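Side-chain contacts in putative xanthine dehydrogenase YAGS fad-binding subunit (PDB 5G5G), which probably oxidises aldehydes, as the molybdenum-cofactor-binding subunit of a periplasmic aldehyde oxidase of the xanthine dehydrogenase family: residues D93-R98 and L246-D251; H107-I112 and V652-A657; Q211-C216 and V231-P236. All coordinates share one frame; numbering follows the deposited sequence.

How the contacts relate
Contacts 1 and 3 lie closest to the molybdenum site, their centres about 13 Å apart; the centre of contact 2 is about 16 Å from that of contact 1 and about 25 Å from that of contact 3. In sequence contact 3 falls between the two segments of contact 1, and likewise of contact 2, whereas contacts 1 and 2 interleave. Strands 111-117 and 231-234 put contacts 2 and 3 on the same seven-stranded mixed sheet. Contact 1 bridges them: Gln110 NE2 is hydrogen-bonded to Arg98 O, and Lys94 and Leu246 touch Trp215. The series runs from the molybdenum pocket, lined by Gln211 and Leu246, across the hammerhead region to a face where contact 2 meets other subunits.

Contact 1: D93-R98 and L246-D251; sequences DKNTAR and LFLRSD. With MOS (dioxothiomolybdenum(VI) ion), chain Z.
Lys94 and Asn95 meet Phe247, Leu248 and Arg249 in a buried, partly hydrated contact, where the loop following helix 83-86 in the hammerhead region lies against the turn leading into helix 250-262. Its apolar half is the Phe247 ring. Lys94 CB comes within 3.4 Å of Phe247 CD1, and the lysine stem lies across the phenylalanine before its ammonium end goes on to a cation-pi contact with Trp215. Lys94 O stands over one face of that ring, toward the rim, while Leu246 CB covers the centre of the other face.

The polar half turns on the Asn95 amide. Asn95 ND2 donates to Leu248 O at 2.8 Å, nearly straight (161°) and in the carbonyl plane. Asn95 ND2 also gives a bond to water 2, 3.1 Å away, which is passed on to Ala97 O. Arg249 starts out pointing away, but bends at chi2 and chi3 (63°) fold its guanidinium back, so that Arg249 NH1 reaches water 1 at 2.9 Å and, through it, Lys94 O. A leucine in place of Asn95 would probably strand Leu248 O without its donor and leave water 2 one partner short.

Leu246 CD1 lies 3.5 Å from the oxo atom O1 of the dioxothiomolybdenum group. Direct hydrogen bond and bridging waters therefore tie backbone carbonyls and a guanidinium together a few residues along from Leu246, which lines the metal pocket.

Contact 2: H107-I112 and V652-A657; sequences HYHQAI and VNHDMA
His109 and His654 carry this contact through their rings. The edge of His109 points at the face of His654 in a T-shaped stack, centroids 5.3 Å apart and planes at 79°, and the two carbons His109 CE1 and His654 CE1 come to 3.9 Å. Tyr108 joins from the same segment: its CE2 sits 3.3 Å above the centre of the His109 ring, so the imidazole has a neighbour over a face as well as one ahead of its edge. Asn277 of the short helix 275-278 packs against all three side chains.

Backbone turns present these rings. His107 to Gln110 form a type II beta turn leading into strand 111-117, with Gln110 N bonded to His107 O; His109 takes the positive phi (63°) of its third position. His107 folds over the turn, and its ND1 donates to Tyr108 O at 2.8 Å. On the facing loop, Asn653 centres an inverse gamma turn and Asp655 makes an Asx turn, its OD1 accepting from Ala657 N. His654 lies between them, with CG wedged between backbone N and carbonyl carbon (chi1 58°), its CB directed toward the 107-112 segment.

The polar ends of Tyr108 and His654 find their strongest partners in another chain. Tyr108 OH is 4.4 Å from His654 NE2, and each is instead hydrogen-bonded to an acidic side chain of another protein chain. His654 ND1 makes a weak bond to Pro273 O; with both nitrogens facing oxygens, the imidazole is likely to be biased toward its protonated form.

Contact 3: Q211-C216 and V231-P236; sequences QMIDWC and VRIISP
Where Ile213 and Cys216 pack on Ile233, the flat groups of the 211-216 segment sit to the side. The Trp215 indole has Met212 CG 3.5 Å above one face, off-centre, and Lys94 on the opposite face in a cation-pi contact. The Gln211 amide is pinned at both ends: OE1 accepts from the backbone N of Gly243 and of Lys245, while NE2 is hydrogen-bonded to Ser506 O and to the oxo atom O1 of the dioxothiomolybdenum group.

The contact proper is aliphatic. Ile213 and Ile233 lie alongside, running in opposite senses, and Ile213 CD1 comes to 3.9 Å from Ile233 CG2. The same methyl, Ile213 CD1, reaches 3.7 Å from Ser235 CB, resting on the carbon of the serine and not on its hydroxyl. With CG1 of Ile213 beside the backbone N (chi1 -67°), a turn at chi2 (-69°) brings CD1 over to the strand. One helical turn on, Cys216 holds SG anti to its backbone N (chi1 -177°), which sets the sulfur 3.8 Å from Ile233 CD1. Cys216 SG is also 3.9 Å from Ile233 CG2, so that CG2 touches both the isoleucine methyl and the sulfur.

Helix 213-224 here packs on strand 231-234, the second strand of a beta-alpha-beta crossover whose first, 203-208, runs parallel beside it; this is the edge of the seven-stranded mixed sheet. Ser235 OG is bonded to Thr208 O and to Asn210 N, the latter just before the helix. Across the two segments the contact is one of van der Waals packing, so the fit depends on the shapes of the side chains, while polar bonding gathers at the helix's N-terminal end, where Gln211 touches the metal group.

Contact 1: D93-R98 and L246-D251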
# COMPACT_ATOMS: atom_id res chain seq x y z
N ASP C 93 1.48 -18.62 -20.25
CA ASP C 93 2.64 -19.27 -19.62
C ASP C 93 3.04 -18.74 -18.22
O ASP C 93 3.75 -19.40 -17.49
CB ASP C 93 3.84 -19.19 -20.57
CG ASP C 93 3.67 -20.11 -21.79
OD1 ASP C 93 2.69 -20.90 -21.89
OD2 ASP C 93 4.55 -20.03 -22.66
N LYS C 94 2.55 -17.56 -17.86
CA LYS C 94 2.90 -16.95 -16.59
C LYS C 94 1.72 -16.97 -15.61
O LYS C 94 1.77 -16.29 -14.58
CB LYS C 94 3.31 -15.51 -16.82
CG LYS C 94 4.44 -15.28 -17.81
CD LYS C 94 5.76 -15.55 -17.19
CE LYS C 94 6.90 -14.91 -18.02
NZ LYS C 94 6.96 -15.43 -19.38
N ASN C 95 0.66 -17.70 -15.95
CA ASN C 95 -0.48 -17.90 -15.03
C ASN C 95 -0.48 -19.31 -14.52
O ASN C 95 -0.57 -20.22 -15.32
CB ASN C 95 -1.81 -17.61 -15.74
CG ASN C 95 -1.95 -16.14 -16.12
OD1 ASN C 95 -2.06 -15.85 -17.30
ND2 ASN C 95 -1.94 -15.21 -15.15
N THR C 96 -0.33 -19.52 -13.23
CA THR C 96 -0.47 -20.84 -12.64
C THR C 96 -1.96 -21.10 -12.40
O THR C 96 -2.51 -22.01 -13.02
CB THR C 96 0.30 -20.99 -11.31
OG1 THR C 96 1.68 -20.74 -11.58
CG2 THR C 96 0.13 -22.37 -10.72
N ALA C 97 -2.59 -20.32 -11.54
CA ALA C 97 -4.03 -20.38 -11.42
C ALA C 97 -4.71 -19.89 -12.69
O ALA C 97 -4.32 -18.89 -13.32
CB ALA C 97 -4.49 -19.51 -10.25
N ARG C 98 -5.80 -20.54 -13.06
CA ARG C 98 -6.61 -20.01 -14.15
C ARG C 98 -7.16 -18.67 -13.77
O ARG C 98 -7.58 -18.45 -12.65
CB ARG C 98 -7.77 -20.94 -14.44
CG ARG C 98 -7.35 -22.25 -15.11
CD ARG C 98 -8.56 -23.08 -15.61
NE ARG C 98 -7.99 -24.26 -16.27
CZ ARG C 98 -7.39 -24.28 -17.49
NH1 ARG C 98 -7.32 -23.20 -18.29
NH2 ARG C 98 -6.85 -25.41 -17.95
N LEU C 246 3.29 -7.84 -13.34
CA LEU C 246 4.09 -8.49 -14.35
C LEU C 246 3.33 -9.33 -15.31
O LEU C 246 3.81 -9.55 -16.42
CB LEU C 246 5.13 -9.45 -13.71
CG LEU C 246 6.29 -8.80 -13.00
CD1 LEU C 246 6.95 -9.81 -12.10
CD2 LEU C 246 7.25 -8.21 -14.01
N PHE C 247 2.19 -9.90 -14.88
CA PHE C 247 1.50 -10.90 -15.63
C PHE C 247 0.06 -10.49 -15.94
O PHE C 247 -0.56 -9.69 -15.23
CB PHE C 247 1.49 -12.19 -14.81
CG PHE C 247 2.80 -12.50 -14.16
CD1 PHE C 247 3.91 -12.70 -14.93
CD2 PHE C 247 2.91 -12.54 -12.75
CE1 PHE C 247 5.15 -12.98 -14.34
CE2 PHE C 247 4.15 -12.81 -12.17
CZ PHE C 247 5.25 -13.01 -12.96
N LEU C 248 -0.50 -11.12 -16.93
CA LEU C 248 -1.96 -11.06 -17.17
C LEU C 248 -2.78 -11.44 -15.93
O LEU C 248 -2.55 -12.53 -15.34
CB LEU C 248 -2.30 -12.01 -18.30
CG LEU C 248 -3.67 -11.81 -18.95
CD1 LEU C 248 -3.60 -10.54 -19.78
CD2 LEU C 248 -3.95 -13.03 -19.79
N ARG C 249 -3.75 -10.58 -15.56
CA ARG C 249 -4.66 -10.87 -14.46
C ARG C 249 -6.14 -10.89 -14.97
O ARG C 249 -6.41 -10.64 -16.14
CB ARG C 249 -4.47 -9.84 -13.37
CG ARG C 249 -3.04 -9.76 -12.82
CD ARG C 249 -2.90 -10.32 -11.38
NE ARG C 249 -3.22 -11.72 -11.34
CZ ARG C 249 -2.38 -12.72 -11.61
NH1 ARG C 249 -1.12 -12.49 -11.94
NH2 ARG C 249 -2.82 -13.97 -11.56
N SER C 250 -7.06 -11.20 -14.05
CA SER C 250 -8.45 -11.47 -14.38
C SER C 250 -9.14 -10.25 -15.04
O SER C 250 -10.06 -10.42 -15.84
CB SER C 250 -9.21 -11.92 -13.14
OG SER C 250 -9.17 -10.92 -12.11
N ASP C 251 -8.73 -9.04 -14.65
CA ASP C 251 -9.34 -7.81 -15.25
C ASP C 251 -9.22 -7.76 -16.79
O ASP C 251 -10.15 -7.36 -17.50
CB ASP C 251 -8.75 -6.54 -14.66
CG ASP C 251 -7.23 -6.44 -14.88
OD1 ASP C 251 -6.52 -7.41 -14.52
OD2 ASP C 251 -6.76 -5.40 -15.45
MO MOS Z . 9.78 -6.84 -9.88
S MOS Z . 9.08 -8.55 -8.48
O1 MOS Z . 8.34 -6.86 -10.94
O2 MOS Z . 10.93 -8.42 -10.63
O HOH W 1 0.19 -15.00 -12.62
O HOH W 2 -2.58 -16.80 -12.54

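Contact 2: H107-I112 and V652-A657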
# COMPACT_ATOMS: atom_id res chain seq x y z
N HIS C 107 -8.63 -21.29 -5.77
CA HIS C 107 -8.34 -20.42 -4.61
C HIS C 107 -9.49 -19.51 -4.30
O HIS C 107 -10.33 -19.23 -5.16
CB HIS C 107 -6.98 -19.64 -4.82
CG HIS C 107 -7.02 -18.65 -5.96
ND1 HIS C 107 -7.50 -17.38 -5.81
CD2 HIS C 107 -6.70 -18.77 -7.27
CE1 HIS C 107 -7.38 -16.72 -6.95
NE2 HIS C 107 -6.93 -17.56 -7.87
N TYR C 108 -9.48 -18.97 -3.08
CA TYR C 108 -10.47 -18.01 -2.65
C TYR C 108 -10.40 -16.76 -3.55
O TYR C 108 -9.31 -16.31 -3.98
CB TYR C 108 -10.21 -17.64 -1.20
CG TYR C 108 -11.24 -16.76 -0.60
CD1 TYR C 108 -12.53 -17.22 -0.31
CD2 TYR C 108 -10.95 -15.46 -0.35
CE1 TYR C 108 -13.46 -16.36 0.24
CE2 TYR C 108 -11.86 -14.61 0.20
CZ TYR C 108 -13.12 -15.07 0.47
OH TYR C 108 -14.03 -14.16 1.00
N HIS C 109 -11.58 -16.22 -3.85
CA HIS C 109 -11.68 -15.03 -4.75
C HIS C 109 -11.19 -15.22 -6.17
O HIS C 109 -11.08 -14.25 -6.92
CB HIS C 109 -11.07 -13.77 -4.13
CG HIS C 109 -11.93 -13.13 -3.11
ND1 HIS C 109 -11.50 -12.05 -2.38
CD2 HIS C 109 -13.19 -13.39 -2.67
CE1 HIS C 109 -12.45 -11.64 -1.58
NE2 HIS C 109 -13.49 -12.44 -1.72
N GLN C 110 -10.99 -16.45 -6.62
CA GLN C 110 -10.75 -16.67 -8.03
C GLN C 110 -11.96 -16.23 -8.84
O GLN C 110 -13.10 -16.49 -8.43
CB GLN C 110 -10.46 -18.15 -8.30
CG GLN C 110 -10.23 -18.51 -9.77
CD GLN C 110 -9.87 -19.99 -9.91
OE1 GLN C 110 -10.37 -20.84 -9.16
NE2 GLN C 110 -8.98 -20.29 -10.86
N ALA C 111 -11.72 -15.51 -9.93
CA ALA C 111 -12.84 -14.97 -10.68
C ALA C 111 -13.70 -16.10 -11.26
O ALA C 111 -13.17 -17.05 -11.85
CB ALA C 111 -12.38 -14.08 -11.79
N ILE C 112 -15.02 -16.01 -11.10
CA ILE C 112 -15.94 -17.01 -11.67
C ILE C 112 -17.00 -16.45 -12.60
O ILE C 112 -17.67 -17.21 -13.31
CB ILE C 112 -16.60 -17.92 -10.60
CG1 ILE C 112 -17.44 -17.09 -9.62
CG2 ILE C 112 -15.52 -18.72 -9.90
CD1 ILE C 112 -18.26 -17.93 -8.64
N VAL C 652 -7.14 -13.19 5.45
CA VAL C 652 -8.29 -12.59 6.18
C VAL C 652 -8.38 -11.07 6.08
O VAL C 652 -9.44 -10.52 5.85
CB VAL C 652 -8.27 -13.02 7.67
CG1 VAL C 652 -9.36 -12.37 8.50
CG2 VAL C 652 -8.42 -14.53 7.82
N ASN C 653 -7.23 -10.40 6.26
CA ASN C 653 -7.17 -8.99 6.32
C ASN C 653 -6.94 -8.45 4.93
O ASN C 653 -5.89 -7.83 4.63
CB ASN C 653 -6.06 -8.55 7.32
CG ASN C 653 -4.71 -9.09 6.97
OD1 ASN C 653 -4.56 -10.17 6.39
ND2 ASN C 653 -3.71 -8.31 7.27
N HIS C 654 -7.96 -8.58 4.08
CA HIS C 654 -7.76 -8.41 2.64
C HIS C 654 -8.24 -7.08 2.07
O HIS C 654 -8.99 -7.05 1.12
CB HIS C 654 -8.29 -9.61 1.84
CG HIS C 654 -9.75 -9.93 2.05
ND1 HIS C 654 -10.76 -9.24 1.44
CD2 HIS C 654 -10.35 -10.93 2.74
CE1 HIS C 654 -11.93 -9.77 1.75
NE2 HIS C 654 -11.70 -10.81 2.54
N ASP C 655 -7.75 -5.99 2.64
CA ASP C 655 -8.01 -4.67 2.13
C ASP C 655 -6.91 -3.73 2.58
O ASP C 655 -5.92 -4.17 3.19
CB ASP C 655 -9.43 -4.22 2.46
CG ASP C 655 -9.66 -4.02 3.94
OD1 ASP C 655 -8.77 -3.50 4.66
OD2 ASP C 655 -10.74 -4.42 4.40
N MET C 656 -7.09 -2.45 2.24
CA MET C 656 -6.07 -1.42 2.40
C MET C 656 -6.11 -0.82 3.83
O MET C 656 -5.28 0.05 4.11
CB MET C 656 -6.27 -0.40 1.26
CG MET C 656 -5.39 0.83 1.14
SD MET C 656 -3.62 0.52 0.80
CE MET C 656 -3.64 0.20 -0.98
N ALA C 657 -7.02 -1.28 4.70
CA ALA C 657 -6.99 -0.98 6.16
C ALA C 657 -6.46 -2.19 6.93
O ALA C 657 -5.56 -2.03 7.79
CB ALA C 657 -8.37 -0.61 6.67

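Contact 3: Q211-C216 and V231-P236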
# COMPACT_ATOMS: atom_id res chain seq x y z
N GLN C 211 3.11 -4.20 -16.36
CA GLN C 211 4.53 -3.89 -16.37
C GLN C 211 5.24 -4.39 -17.65
O GLN C 211 6.36 -3.92 -17.95
CB GLN C 211 5.21 -4.55 -15.16
CG GLN C 211 4.73 -4.07 -13.79
CD GLN C 211 5.29 -4.80 -12.59
OE1 GLN C 211 4.59 -5.12 -11.63
NE2 GLN C 211 6.59 -5.08 -12.65
N MET C 212 4.65 -5.37 -18.33
CA MET C 212 5.32 -6.17 -19.38
C MET C 212 4.43 -6.28 -20.59
O MET C 212 3.59 -7.17 -20.67
CB MET C 212 5.64 -7.56 -18.84
CG MET C 212 6.61 -7.61 -17.67
SD MET C 212 8.27 -7.32 -18.35
CE MET C 212 9.32 -7.53 -16.97
N ILE C 213 4.56 -5.32 -21.51
CA ILE C 213 3.59 -5.10 -22.59
C ILE C 213 3.62 -6.31 -23.49
O ILE C 213 2.56 -6.83 -23.87
CB ILE C 213 3.91 -3.84 -23.41
CG1 ILE C 213 3.71 -2.55 -22.57
CG2 ILE C 213 3.08 -3.75 -24.71
CD1 ILE C 213 2.24 -2.26 -22.23
N ASP C 214 4.82 -6.77 -23.85
CA ASP C 214 4.88 -7.87 -24.83
C ASP C 214 4.37 -9.19 -24.23
O ASP C 214 3.67 -9.94 -24.92
CB ASP C 214 6.29 -8.05 -25.39
CG ASP C 214 6.32 -8.99 -26.58
OD1 ASP C 214 5.65 -8.74 -27.61
OD2 ASP C 214 7.09 -9.95 -26.48
N TRP C 215 4.68 -9.47 -22.96
CA TRP C 215 4.19 -10.69 -22.31
C TRP C 215 2.68 -10.62 -22.24
O TRP C 215 2.00 -11.63 -22.45
CB TRP C 215 4.68 -10.81 -20.88
CG TRP C 215 6.15 -11.12 -20.73
CD1 TRP C 215 7.07 -11.36 -21.72
CD2 TRP C 215 6.82 -11.27 -19.49
NE1 TRP C 215 8.33 -11.59 -21.14
CE2 TRP C 215 8.18 -11.59 -19.77
CE3 TRP C 215 6.42 -11.15 -18.16
CZ2 TRP C 215 9.11 -11.83 -18.75
CZ3 TRP C 215 7.34 -11.39 -17.15
CH2 TRP C 215 8.68 -11.68 -17.45
N CYS C 216 2.16 -9.45 -21.89
CA CYS C 216 0.67 -9.26 -21.84
C CYS C 216 0.04 -9.62 -23.16
O CYS C 216 -0.94 -10.38 -23.23
CB CYS C 216 0.34 -7.82 -21.46
SG CYS C 216 -1.43 -7.45 -21.27
N VAL C 231 -3.94 -8.26 -31.55
CA VAL C 231 -4.04 -7.68 -30.19
C VAL C 231 -3.07 -6.52 -30.06
O VAL C 231 -1.88 -6.65 -30.41
CB VAL C 231 -3.69 -8.71 -29.12
CG1 VAL C 231 -3.70 -8.06 -27.71
CG2 VAL C 231 -4.68 -9.87 -29.18
N ARG C 232 -3.57 -5.41 -29.51
CA ARG C 232 -2.78 -4.26 -29.24
C ARG C 232 -2.98 -3.98 -27.74
O ARG C 232 -4.11 -3.94 -27.26
CB ARG C 232 -3.16 -3.03 -30.06
CG ARG C 232 -2.33 -1.78 -29.74
CD ARG C 232 -2.66 -0.62 -30.67
NE ARG C 232 -1.98 0.63 -30.32
CZ ARG C 232 -2.20 1.79 -30.91
NH1 ARG C 232 -3.13 1.95 -31.87
NH2 ARG C 232 -1.51 2.85 -30.55
N ILE C 233 -1.87 -3.81 -27.03
CA ILE C 233 -1.89 -3.52 -25.60
C ILE C 233 -1.36 -2.09 -25.38
O ILE C 233 -0.30 -1.72 -25.93
CB ILE C 233 -0.99 -4.55 -24.84
CG1 ILE C 233 -1.40 -6.01 -25.06
CG2 ILE C 233 -0.92 -4.21 -23.37
CD1 ILE C 233 -2.83 -6.34 -24.67
N ILE C 234 -2.02 -1.35 -24.48
CA ILE C 234 -1.71 0.04 -24.19
C ILE C 234 -1.67 0.25 -22.67
O ILE C 234 -2.61 -0.07 -22.00
CB ILE C 234 -2.78 0.99 -24.83
CG1 ILE C 234 -2.78 0.75 -26.33
CG2 ILE C 234 -2.53 2.42 -24.44
CD1 ILE C 234 -3.86 1.49 -27.08
N SER C 235 -0.50 0.66 -22.15
CA SER C 235 -0.34 0.96 -20.74
C SER C 235 0.76 2.04 -20.51
O SER C 235 1.86 1.73 -20.01
CB SER C 235 -0.00 -0.36 -20.01
OG SER C 235 -0.21 -0.20 -18.62
N PRO C 236 0.47 3.30 -20.88
CA PRO C 236 1.50 4.35 -20.80
C PRO C 236 1.75 4.84 -19.40
O PRO C 236 2.83 5.36 -19.12
CB PRO C 236 0.93 5.47 -21.73
CG PRO C 236 -0.57 5.28 -21.64
CD PRO C 236 -0.74 3.78 -21.60